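Local coordinates for protein lantibiotic dehydratase (Microbispora corallina, PDB 5EHK) that probably dehydrates serine and threonine residues of the NAI-107 precursor peptide, activating their hydroxyls with glutamate taken from glutamyl-tRNA, at residues Met13-Val18 against Glu785-Leu790; Met92-Leu97 against Gly144-Val149; Arg167-Ala172 against His367-Ile372; Asp331-Ala336 against Leu352-Arg357; Leu537-Gly542 against Ala580-Thr585. One frame throughout, in Å; residues are numbered along the deposited sequence.

Contact 1: residues Met13-Val18 against Glu785-Leu790; sequences MVRTPV and EIVVPL
Met13 and Val787 face each other as a hydrogen-bonded pair, and two positions along Arg15 and Glu785 do the same, so four backbone bonds tie these antiparallel strands together. The bond from Val787 N to Met13 O measures 2.8 Å, and that from Arg15 N to Glu785 O 2.9 Å. Between them Val14 and Ile786 form the non-hydrogen-bonded pair, and Val14 CA lies 3.4 Å from Glu785 O in a CA-H...O contact. The side-chain packing is tightest where Arg15, Glu785 and Val787 meet on one face. With CG turned away from its own carbonyl carbon (chi1 -41°) and the chain extended from CG to NE, Arg15 reaches across the partner strand. Its guanidinium comes to lie under Val787 CG2, which stands over the centre of one face, 3.3 Å from Arg15 CZ. At the edge of the same group, Arg15 NH1 makes a salt bridge with Glu785 OE1 at 2.6 Å. The guanidinium and carboxylate planes stand 90° apart, and NH1 meets the oxygen from above the carboxylate plane. Met13 packs more loosely on this face, its CE 4.2 Å from Val787 CG2. The contact also thins out past Thr16, which is partly exposed, toward an exposed Val18. The result is an antiparallel strand pair joining the N-terminal strand 6-17 to the distant strand 785-792, within a mixed beta structure.

Contact 2: residues Met92-Leu97 against Gly144-Val149; sequences MEAVEL and GLFAGV
Helix 92-98 packs on the loop that leads into strand 147-155, and the join is made by Ala94, Leu97 and Glu93 against Leu145 and Phe146. Ala94 sits at its middle. Its methyl points at the loop and lies over one face of the Phe146 ring, displaced toward the rim, with Ala94 CB 3.9 Å from the ring centroid and 19° off the normal: a CH-pi contact. The same methyl meets Leu145 CB at 3.8 Å, so it is held between the two side chains. Leu145 CD1 sits against residues one helical turn apart, Glu93 and Leu97. It touches Leu97 CD2 at 3.7 Å, the two side chains crossing at about a right angle, and also abuts Glu93 CG at 3.8 Å. Glu93 keeps its CG anti to the backbone N (chi1 -169°) and its chain extended, so that the aliphatic part covers Leu145 while the carboxylate goes on to the hydroxyl of Tyr337. One water joins the backbones: it donates to Ala94 O at 3.1 Å and accepts from Leu145 N at 2.7 Å, giving the buried Leu145 amide a partner that the helix itself does not provide. The Phe146 ring also meets Tyr132 of helix 119-138, their planes about 25° apart. What results is a short helix packed against the loop that enters a sheet strand in the N-terminal dehydratase region.

Contact 3: residues Arg167-Ala172 against His367-Ile372; sequences RTRTRA and HVDLRI
Arg169 and Asp369 lie side by side and point the same way, and their ends meet in a salt bridge. Arg169 NH2 gives a hydrogen bond to Asp369 OD2 at 3.2 Å, almost straight (177° at the hydrogen), using the oxygen's anti lone pair. The oxygen lies in the guanidinium plane, at its edge, while the carboxylate is turned 69° against that plane. A bend at chi3 of 74° swings the Arg169 head to this place. A water accepts from Arg169 NE at 2.6 Å and gives a weak bond to Asp369 OD2. The remaining Arg169 NH1 is bound by Thr541 O, so the guanidinium is gripped from three directions. Arg171, next on the same face, lays its NH1 3.6 Å above the Arg169 plane, over the centre. Farther along that face, Arg167 and Arg371 run side by side with their planes well inclined to each other; Arg371 NH2 comes 3.3 Å from Arg167 CG, so one head rests on the other's aliphatic chain. The opposite face carries Thr168, Thr170, Val368 and Leu370, a mixture of threonine and aliphatic groups: Thr168 CG2 meets Val368 CG1 at 3.7 Å, and Leu370 CD1 reaches Thr168 OG1. Beneath it all, the backbones form six hydrogen bonds in regular antiparallel register. Strands 167-172 and 366-379 thus make an antiparallel pair with helix 318-339 on its Thr168 and Thr170 face and arginine, aspartate and histidine side chains on the other.

Contact 4: residues Asp331-Ala336 against Leu352-Arg357; sequences DARCHA and LIQSTR
The axes of the helical segments 331-336 and 352-357 come within 9.7 Å and run nearly antiparallel, 166° between their directions, with Arg333 and Leu352 the nearest residues by their CA atoms, 5.5 Å apart. Leu352 carries the apolar half of the join. Its CD1 lies 3.8 Å from Arg333 CB, and its CD2 lies 3.7 Å from Cys334 SG, so the branched end is placed between the base of the arginine and the cysteine sulfur. The leucine gets there with CG anti to the backbone N (chi1 -176°), which turns the isobutyl group toward the first helix. These two helices, 318-339 and 346-359, follow each other in the chain and pair as an alpha-helical hairpin. Cys334 and Leu352 both also touch Thr170 of strand 167-172, which places this part of the hairpin against the strand. From the base of Arg333 the chain goes on, extended from CG to NE, across the neighbouring helix. The charge of its head is answered by a salt bridge with Glu329, a turn back on its own helix, and the side chain also touches Glu351 and Arg358 of helix 346-359. Ser355 is buried, packing on Glu329 and Val330 as well. It comes obliquely onto the guanidinium of Arg333, its CB 3.7 Å from Arg333 NE, while Arg333 CD is 3.8 Å from the same carbon.

Contact 5: residues Leu537-Gly542 against Ala580-Thr585; sequences LGRFTG and ANLAHT
The guanidinium of Arg539 is covered on one face by Leu582 CD2, 3.3 Å above the plane and offset to the rim, and on the opposite face by Phe540 CZ, also toward the rim. This is loop-on-loop packing: residues 537-542 lie in the loop between strand 521-524 and helix 545-556, while the partner loop, which follows helix 577-580, starts with a type I turn from Ala580 to Ala583. The Phe540 ring in turn carries Arg539 CG over its centre. At the Arg539 end, NH1 looks to Asp369 in a long, weak ion pair, so the charge is directed to strand 366-379. Arg539 and Leu582 lie side by side and point the same way. The arginine's CG stands between its own N and carbonyl carbon (chi1 70°), from where the chain runs extended beside the leucine, with Arg539 NH1 3.4 Å from Leu582 CD2. At the arginine's base, Thr585 CG2 meets Arg539 CB at 3.8 Å and reaches 3.7 Å from Arg539 N. His584, the centre of an inverse gamma turn, presents its carbonyl to the same residue. A single water bridges Arg539 O and His584 O, donating to both at 3.0 Å.

In the fold
Contact 1 closes the widest loop of the five, and the others are nested inside it: contact 2 closes first, contact 3 follows with contact 4 within its loop, and contact 5 comes last. Contacts 1, 2 and 3 share neighbouring strands: 6-17 pairs with 147-155, which pairs with 366-379, so contact 2 links the other two; contacts 2 and 3 have centres about 9 Å apart. Contact 4, about 13 Å from contact 3 centre to centre, adds helices 318-339 and 346-359 against the Thr170 side of strand 167-172. Contact 5, about 11 Å from contact 3 between centres, sets its loops on the charged face. Together they knit strands, helices and loops of the N-terminal dehydratase region, where glutamylation probably occurs.

Contact 1: residues Met13-Val18 against Glu785-Leu790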
# COMPACT_ATOMS: atom_id res chain seq x y z
N MET A 13 7.64 17.65 37.74
CA MET A 13 7.85 16.42 38.51
C MET A 13 9.25 15.90 38.25
O MET A 13 9.84 16.19 37.22
CB MET A 13 6.80 15.36 38.18
CG MET A 13 6.77 14.19 39.17
SD MET A 13 5.73 12.78 38.71
CE MET A 13 6.70 12.03 37.39
N VAL A 14 9.79 15.14 39.20
CA VAL A 14 11.13 14.60 39.08
C VAL A 14 11.01 13.12 39.31
O VAL A 14 10.29 12.71 40.22
CB VAL A 14 12.06 15.18 40.16
CG1 VAL A 14 13.45 14.59 40.02
CG2 VAL A 14 12.11 16.69 40.06
N ARG A 15 11.65 12.34 38.45
CA ARG A 15 11.75 10.89 38.65
C ARG A 15 13.19 10.62 39.01
O ARG A 15 14.09 11.20 38.42
CB ARG A 15 11.44 10.11 37.38
CG ARG A 15 10.27 10.60 36.54
CD ARG A 15 10.10 9.67 35.34
NE ARG A 15 8.92 10.00 34.55
CZ ARG A 15 8.97 10.48 33.30
NH1 ARG A 15 10.15 10.67 32.71
NH2 ARG A 15 7.86 10.76 32.66
N THR A 16 13.42 9.74 39.98
CA THR A 16 14.79 9.46 40.40
C THR A 16 14.94 8.14 41.16
O THR A 16 14.02 7.72 41.86
CB THR A 16 15.32 10.64 41.22
OG1 THR A 16 16.29 11.35 40.43
CG2 THR A 16 15.93 10.20 42.56
N PRO A 17 16.10 7.47 41.03
CA PRO A 17 16.30 6.24 41.82
C PRO A 17 16.72 6.53 43.27
O PRO A 17 17.20 7.63 43.56
CB PRO A 17 17.43 5.53 41.06
CG PRO A 17 18.21 6.64 40.43
CD PRO A 17 17.23 7.73 40.11
N VAL A 18 16.54 5.57 44.18
CA VAL A 18 16.94 5.79 45.57
C VAL A 18 18.44 6.01 45.66
O VAL A 18 18.89 6.92 46.37
CB VAL A 18 16.58 4.62 46.49
CG1 VAL A 18 15.23 4.03 46.14
CG2 VAL A 18 17.64 3.57 46.41
N GLU A 785 15.37 12.32 35.93
CA GLU A 785 14.54 12.80 34.84
C GLU A 785 13.67 13.93 35.36
O GLU A 785 13.11 13.85 36.45
CB GLU A 785 13.68 11.67 34.27
CG GLU A 785 14.02 11.30 32.83
CD GLU A 785 13.58 9.87 32.48
OE1 GLU A 785 12.49 9.46 32.94
OE2 GLU A 785 14.34 9.15 31.78
N ILE A 786 13.57 14.99 34.58
CA ILE A 786 12.67 16.08 34.91
C ILE A 786 11.51 16.08 33.92
O ILE A 786 11.73 16.09 32.72
CB ILE A 786 13.43 17.42 34.87
CG1 ILE A 786 14.47 17.43 35.99
CG2 ILE A 786 12.49 18.57 35.03
CD1 ILE A 786 15.51 18.50 35.86
N VAL A 787 10.28 16.01 34.42
CA VAL A 787 9.12 16.09 33.54
C VAL A 787 8.50 17.47 33.59
O VAL A 787 7.85 17.85 34.57
CB VAL A 787 8.03 15.09 33.93
CG1 VAL A 787 6.96 15.07 32.86
CG2 VAL A 787 8.61 13.71 34.09
N VAL A 788 8.64 18.22 32.51
CA VAL A 788 8.16 19.58 32.49
C VAL A 788 7.04 19.78 31.49
O VAL A 788 7.25 19.64 30.31
CB VAL A 788 9.34 20.57 32.27
CG1 VAL A 788 10.51 19.89 31.60
CG2 VAL A 788 8.89 21.85 31.54
N PRO A 789 5.83 20.07 31.98
CA PRO A 789 4.67 20.39 31.13
C PRO A 789 4.83 21.77 30.50
O PRO A 789 5.53 22.60 31.05
CB PRO A 789 3.50 20.41 32.11
CG PRO A 789 3.99 19.58 33.29
CD PRO A 789 5.45 19.86 33.39
N LEU A 790 4.20 21.99 29.35
CA LEU A 790 4.23 23.27 28.66
C LEU A 790 2.86 23.48 28.01
O LEU A 790 2.22 22.50 27.61
CB LEU A 790 5.33 23.31 27.60
CG LEU A 790 6.79 23.14 28.06
CD1 LEU A 790 7.20 21.70 27.98
CD2 LEU A 790 7.80 24.02 27.29

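Contact 2: residues Met92-Leu97 against Gly144-Val149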
# COMPACT_ATOMS: atom_id res chain seq x y z
N MET A 92 17.02 -5.42 49.61
CA MET A 92 16.44 -6.73 49.87
C MET A 92 14.94 -6.57 49.95
O MET A 92 14.21 -7.49 49.61
CB MET A 92 16.99 -7.39 51.13
CG MET A 92 18.35 -8.08 50.96
SD MET A 92 18.50 -9.27 49.59
CE MET A 92 19.21 -8.25 48.29
N GLU A 93 14.50 -5.40 50.40
CA GLU A 93 13.07 -5.10 50.48
C GLU A 93 12.49 -4.88 49.09
O GLU A 93 11.37 -5.31 48.78
CB GLU A 93 12.82 -3.86 51.34
CG GLU A 93 11.35 -3.63 51.68
CD GLU A 93 11.11 -2.42 52.57
OE1 GLU A 93 12.02 -2.02 53.32
OE2 GLU A 93 10.00 -1.85 52.52
N ALA A 94 13.25 -4.19 48.25
CA ALA A 94 12.85 -3.96 46.87
C ALA A 94 12.73 -5.28 46.12
O ALA A 94 11.78 -5.48 45.37
CB ALA A 94 13.85 -3.03 46.17
N VAL A 95 13.68 -6.19 46.32
CA VAL A 95 13.67 -7.46 45.60
C VAL A 95 12.57 -8.39 46.12
O VAL A 95 12.01 -9.18 45.37
CB VAL A 95 15.08 -8.14 45.57
CG1 VAL A 95 15.01 -9.51 44.92
CG2 VAL A 95 16.06 -7.28 44.81
N GLU A 96 12.23 -8.27 47.40
CA GLU A 96 11.10 -9.01 47.97
C GLU A 96 9.76 -8.59 47.34
O GLU A 96 8.78 -9.34 47.32
CB GLU A 96 11.02 -8.80 49.49
CG GLU A 96 11.26 -10.07 50.31
CD GLU A 96 12.22 -9.85 51.48
OE1 GLU A 96 12.16 -8.78 52.13
OE2 GLU A 96 13.03 -10.76 51.74
N LEU A 97 9.76 -7.38 46.80
CA LEU A 97 8.57 -6.80 46.22
C LEU A 97 8.48 -7.05 44.71
O LEU A 97 7.43 -7.43 44.21
CB LEU A 97 8.57 -5.31 46.51
CG LEU A 97 7.32 -4.54 46.13
CD1 LEU A 97 6.13 -5.13 46.85
CD2 LEU A 97 7.52 -3.10 46.52
N GLY A 144 9.18 0.21 41.86
CA GLY A 144 8.64 -0.17 43.16
C GLY A 144 9.34 0.58 44.28
O GLY A 144 8.98 1.71 44.60
N LEU A 145 10.36 -0.05 44.86
CA LEU A 145 11.23 0.63 45.81
C LEU A 145 12.57 1.00 45.17
O LEU A 145 13.52 1.37 45.87
CB LEU A 145 11.48 -0.23 47.04
CG LEU A 145 10.27 -0.35 47.95
CD1 LEU A 145 10.27 -1.70 48.64
CD2 LEU A 145 10.29 0.80 48.95
N PHE A 146 12.64 0.92 43.85
CA PHE A 146 13.86 1.24 43.14
C PHE A 146 13.93 2.72 42.82
O PHE A 146 15.00 3.32 42.83
CB PHE A 146 13.96 0.43 41.86
CG PHE A 146 14.08 -1.04 42.10
CD1 PHE A 146 15.33 -1.63 42.22
CD2 PHE A 146 12.95 -1.83 42.21
CE1 PHE A 146 15.45 -2.99 42.45
CE2 PHE A 146 13.07 -3.19 42.44
CZ PHE A 146 14.32 -3.77 42.57
N ALA A 147 12.78 3.33 42.55
CA ALA A 147 12.77 4.72 42.13
C ALA A 147 11.42 5.36 42.37
O ALA A 147 10.42 4.66 42.56
CB ALA A 147 13.15 4.83 40.67
N GLY A 148 11.39 6.69 42.37
CA GLY A 148 10.18 7.41 42.71
C GLY A 148 10.20 8.86 42.30
O GLY A 148 11.08 9.26 41.54
N VAL A 149 9.26 9.64 42.82
CA VAL A 149 9.01 10.99 42.32
C VAL A 149 9.16 12.07 43.40
O VAL A 149 9.12 11.76 44.60
CB VAL A 149 7.59 11.12 41.72
CG1 VAL A 149 7.43 10.16 40.55
CG2 VAL A 149 6.54 10.80 42.77
O HOH W 1 10.71 -2.67 44.48

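Contact 3: residues Arg167-Ala172 against His367-Ile372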
# COMPACT_ATOMS: atom_id res chain seq x y z
N ARG A 167 9.49 8.00 51.44
CA ARG A 167 8.22 7.42 51.88
C ARG A 167 7.48 6.68 50.78
O ARG A 167 7.45 7.09 49.62
CB ARG A 167 7.32 8.53 52.40
CG ARG A 167 7.76 9.12 53.70
CD ARG A 167 7.83 8.06 54.77
NE ARG A 167 7.35 8.64 56.02
CZ ARG A 167 6.06 8.71 56.34
NH1 ARG A 167 5.13 8.26 55.50
NH2 ARG A 167 5.68 9.26 57.49
N THR A 168 6.82 5.61 51.20
CA THR A 168 6.11 4.71 50.31
C THR A 168 4.62 4.98 50.38
O THR A 168 4.12 5.42 51.41
CB THR A 168 6.42 3.25 50.72
OG1 THR A 168 7.65 2.85 50.13
CG2 THR A 168 5.37 2.33 50.22
N ARG A 169 3.91 4.83 49.26
CA ARG A 169 2.46 4.67 49.31
C ARG A 169 2.13 3.30 48.72
O ARG A 169 2.60 3.00 47.62
CB ARG A 169 1.72 5.70 48.49
CG ARG A 169 0.32 5.23 48.19
CD ARG A 169 -0.52 6.33 47.64
NE ARG A 169 -0.12 6.57 46.26
CZ ARG A 169 -0.44 7.65 45.56
NH1 ARG A 169 -1.17 8.62 46.11
NH2 ARG A 169 -0.01 7.77 44.31
N THR A 170 1.32 2.51 49.41
CA THR A 170 1.00 1.15 48.97
C THR A 170 -0.50 0.93 48.75
O THR A 170 -1.33 1.28 49.59
CB THR A 170 1.54 0.11 49.97
OG1 THR A 170 2.93 0.34 50.15
CG2 THR A 170 1.33 -1.33 49.46
N ARG A 171 -0.84 0.35 47.61
CA ARG A 171 -2.24 0.14 47.24
C ARG A 171 -2.47 -1.25 46.69
O ARG A 171 -1.55 -1.95 46.27
CB ARG A 171 -2.71 1.19 46.23
CG ARG A 171 -2.94 2.55 46.84
CD ARG A 171 -3.08 3.61 45.76
NE ARG A 171 -3.54 4.88 46.32
CZ ARG A 171 -3.68 6.00 45.62
NH1 ARG A 171 -3.38 6.01 44.33
NH2 ARG A 171 -4.11 7.11 46.21
N ALA A 172 -3.74 -1.64 46.72
CA ALA A 172 -4.16 -2.93 46.21
C ALA A 172 -4.00 -2.94 44.70
O ALA A 172 -4.33 -1.97 44.05
CB ALA A 172 -5.60 -3.18 46.59
N HIS A 367 0.78 -2.56 44.57
CA HIS A 367 1.40 -1.56 43.73
C HIS A 367 2.01 -0.49 44.62
O HIS A 367 1.34 0.07 45.49
CB HIS A 367 0.41 -0.96 42.72
CG HIS A 367 1.02 0.11 41.86
ND1 HIS A 367 1.76 -0.18 40.74
CD2 HIS A 367 1.01 1.46 41.98
CE1 HIS A 367 2.18 0.96 40.20
NE2 HIS A 367 1.74 1.96 40.93
N VAL A 368 3.30 -0.25 44.45
CA VAL A 368 4.01 0.67 45.34
C VAL A 368 4.56 1.85 44.58
O VAL A 368 5.24 1.68 43.58
CB VAL A 368 5.18 -0.02 46.10
CG1 VAL A 368 6.05 1.01 46.82
CG2 VAL A 368 4.64 -1.08 47.06
N ASP A 369 4.25 3.05 45.05
CA ASP A 369 4.89 4.24 44.52
C ASP A 369 5.79 4.81 45.62
O ASP A 369 5.43 4.79 46.81
CB ASP A 369 3.87 5.31 44.11
CG ASP A 369 2.81 4.80 43.13
OD1 ASP A 369 3.07 3.81 42.38
OD2 ASP A 369 1.71 5.42 43.09
N LEU A 370 6.94 5.34 45.23
CA LEU A 370 7.91 5.83 46.18
C LEU A 370 8.03 7.33 46.09
O LEU A 370 8.29 7.87 45.02
CB LEU A 370 9.26 5.23 45.86
CG LEU A 370 10.31 5.51 46.92
CD1 LEU A 370 9.81 5.06 48.28
CD2 LEU A 370 11.62 4.84 46.54
N ARG A 371 7.85 8.02 47.21
CA ARG A 371 8.13 9.46 47.23
C ARG A 371 9.57 9.68 47.63
O ARG A 371 9.99 9.25 48.72
CB ARG A 371 7.19 10.24 48.14
CG ARG A 371 7.46 11.74 48.07
CD ARG A 371 6.47 12.52 48.88
NE ARG A 371 6.51 12.10 50.27
CZ ARG A 371 7.39 12.56 51.14
NH1 ARG A 371 8.28 13.47 50.75
NH2 ARG A 371 7.39 12.12 52.39
N ILE A 372 10.34 10.29 46.73
CA ILE A 372 11.74 10.58 46.97
C ILE A 372 11.95 11.85 47.80
O ILE A 372 11.36 12.89 47.50
CB ILE A 372 12.49 10.73 45.63
CG1 ILE A 372 12.56 9.38 44.91
CG2 ILE A 372 13.88 11.31 45.85
CD1 ILE A 372 13.14 8.22 45.73
O HOH W 2 0.40 4.24 45.30

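Contact 4: residues Asp331-Ala336 against Leu352-Arg357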
# COMPACT_ATOMS: atom_id res chain seq x y z
N ASP A 331 -6.02 -2.84 54.09
CA ASP A 331 -5.96 -1.39 54.13
C ASP A 331 -5.10 -0.96 55.32
O ASP A 331 -4.15 -0.18 55.17
CB ASP A 331 -7.36 -0.81 54.26
CG ASP A 331 -7.38 0.69 54.13
OD1 ASP A 331 -6.94 1.19 53.06
OD2 ASP A 331 -7.81 1.37 55.09
N ALA A 332 -5.41 -1.49 56.49
CA ALA A 332 -4.71 -1.12 57.72
C ALA A 332 -3.21 -1.42 57.64
O ALA A 332 -2.38 -0.60 58.04
CB ALA A 332 -5.34 -1.82 58.91
N ARG A 333 -2.86 -2.58 57.11
CA ARG A 333 -1.44 -2.90 56.95
C ARG A 333 -0.74 -2.09 55.86
O ARG A 333 0.49 -2.06 55.81
CB ARG A 333 -1.21 -4.40 56.75
CG ARG A 333 -1.69 -5.26 57.90
CD ARG A 333 -1.37 -6.69 57.58
NE ARG A 333 -1.98 -7.64 58.51
CZ ARG A 333 -1.42 -8.02 59.65
NH1 ARG A 333 -0.25 -7.49 60.01
NH2 ARG A 333 -2.03 -8.89 60.43
N CYS A 334 -1.52 -1.44 55.00
CA CYS A 334 -0.94 -0.61 53.95
C CYS A 334 -0.43 0.70 54.52
O CYS A 334 0.66 1.15 54.18
CB CYS A 334 -1.96 -0.33 52.84
SG CYS A 334 -1.99 -1.56 51.54
N HIS A 335 -1.23 1.31 55.39
CA HIS A 335 -0.81 2.55 56.02
C HIS A 335 0.33 2.27 56.97
O HIS A 335 1.28 3.06 57.07
CB HIS A 335 -1.99 3.19 56.75
CG HIS A 335 -3.04 3.72 55.83
ND1 HIS A 335 -3.99 2.92 55.24
CD2 HIS A 335 -3.27 4.98 55.37
CE1 HIS A 335 -4.77 3.65 54.48
NE2 HIS A 335 -4.36 4.91 54.54
N ALA A 336 0.25 1.12 57.64
CA ALA A 336 1.27 0.68 58.56
C ALA A 336 2.61 0.64 57.87
O ALA A 336 3.59 1.23 58.33
CB ALA A 336 0.92 -0.69 59.08
N LEU A 352 1.84 -7.58 55.13
CA LEU A 352 0.82 -7.12 54.19
C LEU A 352 0.52 -8.22 53.18
O LEU A 352 -0.64 -8.46 52.85
CB LEU A 352 1.29 -5.84 53.49
CG LEU A 352 0.39 -5.08 52.51
CD1 LEU A 352 -1.05 -5.02 52.98
CD2 LEU A 352 0.93 -3.67 52.33
N ILE A 353 1.56 -8.91 52.73
CA ILE A 353 1.41 -9.94 51.70
C ILE A 353 0.46 -11.07 52.08
O ILE A 353 -0.52 -11.31 51.39
CB ILE A 353 2.77 -10.56 51.28
CG1 ILE A 353 3.65 -9.51 50.60
CG2 ILE A 353 2.55 -11.75 50.35
CD1 ILE A 353 3.07 -9.02 49.32
N GLN A 354 0.74 -11.78 53.17
CA GLN A 354 -0.09 -12.94 53.50
C GLN A 354 -1.51 -12.49 53.87
O GLN A 354 -2.47 -13.25 53.71
CB GLN A 354 0.55 -13.84 54.59
CG GLN A 354 0.04 -13.62 56.02
CD GLN A 354 0.38 -12.24 56.57
OE1 GLN A 354 1.21 -11.53 56.00
NE2 GLN A 354 -0.27 -11.85 57.67
N SER A 355 -1.65 -11.26 54.35
CA SER A 355 -2.96 -10.68 54.64
C SER A 355 -3.82 -10.65 53.37
O SER A 355 -4.95 -11.13 53.35
CB SER A 355 -2.81 -9.28 55.25
OG SER A 355 -4.07 -8.73 55.60
N THR A 356 -3.26 -10.06 52.31
CA THR A 356 -3.87 -10.08 51.00
C THR A 356 -4.07 -11.51 50.49
O THR A 356 -5.01 -11.78 49.75
CB THR A 356 -3.03 -9.29 49.95
OG1 THR A 356 -1.81 -10.00 49.65
CG2 THR A 356 -2.69 -7.89 50.46
N ARG A 357 -3.17 -12.41 50.87
CA ARG A 357 -3.26 -13.81 50.45
C ARG A 357 -4.45 -14.52 51.10
O ARG A 357 -4.95 -15.53 50.58
CB ARG A 357 -1.97 -14.57 50.77
CG ARG A 357 -0.77 -14.16 49.94
CD ARG A 357 0.42 -15.07 50.18
NE ARG A 357 0.14 -16.45 49.79
CZ ARG A 357 0.22 -16.92 48.55
NH1 ARG A 357 0.60 -16.13 47.56
NH2 ARG A 357 -0.06 -18.20 48.30

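Contact 5: residues Leu537-Gly542 against Ala580-Thr585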
# COMPACT_ATOMS: atom_id res chain seq x y z
N LEU A 537 2.07 13.50 35.58
CA LEU A 537 2.02 13.75 37.01
C LEU A 537 0.83 13.03 37.65
O LEU A 537 0.81 12.77 38.86
CB LEU A 537 1.94 15.26 37.29
CG LEU A 537 3.15 16.15 36.97
CD1 LEU A 537 3.50 16.25 35.49
CD2 LEU A 537 2.88 17.53 37.50
N GLY A 538 -0.14 12.70 36.80
CA GLY A 538 -1.43 12.22 37.23
C GLY A 538 -1.51 11.15 38.29
O GLY A 538 -2.16 11.35 39.32
N ARG A 539 -0.85 10.02 38.06
CA ARG A 539 -0.98 8.87 38.96
C ARG A 539 -0.12 9.01 40.24
O ARG A 539 -0.08 8.11 41.09
CB ARG A 539 -0.61 7.59 38.22
CG ARG A 539 0.86 7.49 37.91
CD ARG A 539 1.27 6.05 37.80
NE ARG A 539 2.65 5.88 37.38
CZ ARG A 539 3.49 5.03 37.98
NH1 ARG A 539 3.09 4.33 39.03
NH2 ARG A 539 4.75 4.91 37.55
N PHE A 540 0.58 10.13 40.36
CA PHE A 540 1.41 10.41 41.52
C PHE A 540 0.71 11.42 42.43
O PHE A 540 1.33 12.01 43.33
CB PHE A 540 2.79 10.91 41.09
CG PHE A 540 3.58 9.89 40.31
CD1 PHE A 540 3.93 8.68 40.88
CD2 PHE A 540 3.94 10.13 38.99
CE1 PHE A 540 4.64 7.74 40.16
CE2 PHE A 540 4.66 9.20 38.26
CZ PHE A 540 5.01 8.01 38.84
N THR A 541 -0.58 11.62 42.15
CA THR A 541 -1.42 12.54 42.91
C THR A 541 -1.51 12.11 44.38
O THR A 541 -1.67 10.93 44.68
CB THR A 541 -2.83 12.61 42.28
OG1 THR A 541 -2.72 13.09 40.93
CG2 THR A 541 -3.73 13.54 43.07
N GLY A 542 -1.41 13.08 45.28
CA GLY A 542 -1.36 12.81 46.71
C GLY A 542 0.06 12.86 47.26
O GLY A 542 0.31 13.41 48.33
N ALA A 580 -3.85 -1.01 34.51
CA ALA A 580 -4.98 -0.66 35.35
C ALA A 580 -4.47 -0.04 36.65
O ALA A 580 -5.11 0.86 37.21
CB ALA A 580 -5.86 -1.88 35.62
N ASN A 581 -3.29 -0.48 37.09
CA ASN A 581 -2.65 0.10 38.27
C ASN A 581 -2.12 1.51 38.03
O ASN A 581 -1.76 2.20 38.98
CB ASN A 581 -1.48 -0.77 38.74
CG ASN A 581 -1.93 -2.02 39.45
OD1 ASN A 581 -2.88 -1.99 40.24
ND2 ASN A 581 -1.27 -3.14 39.16
N LEU A 582 -2.09 1.94 36.77
CA LEU A 582 -1.53 3.24 36.43
C LEU A 582 -2.59 4.25 36.02
O LEU A 582 -2.30 5.26 35.37
CB LEU A 582 -0.48 3.10 35.33
CG LEU A 582 0.61 2.06 35.55
CD1 LEU A 582 1.55 2.02 34.37
CD2 LEU A 582 1.38 2.37 36.83
N ALA A 583 -3.84 3.97 36.37
CA ALA A 583 -4.95 4.75 35.87
C ALA A 583 -5.67 5.47 36.99
O ALA A 583 -6.76 6.02 36.78
CB ALA A 583 -5.91 3.88 35.06
N HIS A 584 -5.09 5.44 38.19
CA HIS A 584 -5.64 6.18 39.33
C HIS A 584 -5.32 7.67 39.24
O HIS A 584 -4.51 8.18 40.00
CB HIS A 584 -5.10 5.60 40.63
CG HIS A 584 -5.43 4.16 40.81
ND1 HIS A 584 -6.73 3.71 40.89
CD2 HIS A 584 -4.65 3.05 40.86
CE1 HIS A 584 -6.74 2.40 41.02
NE2 HIS A 584 -5.49 1.97 41.00
N THR A 585 -6.00 8.36 38.33
CA THR A 585 -5.59 9.69 37.93
C THR A 585 -6.78 10.61 37.89
O THR A 585 -7.78 10.30 37.29
CB THR A 585 -5.01 9.61 36.54
OG1 THR A 585 -6.02 9.17 35.64
CG2 THR A 585 -3.87 8.60 36.52
O HOH W 3 -2.74 8.14 42.44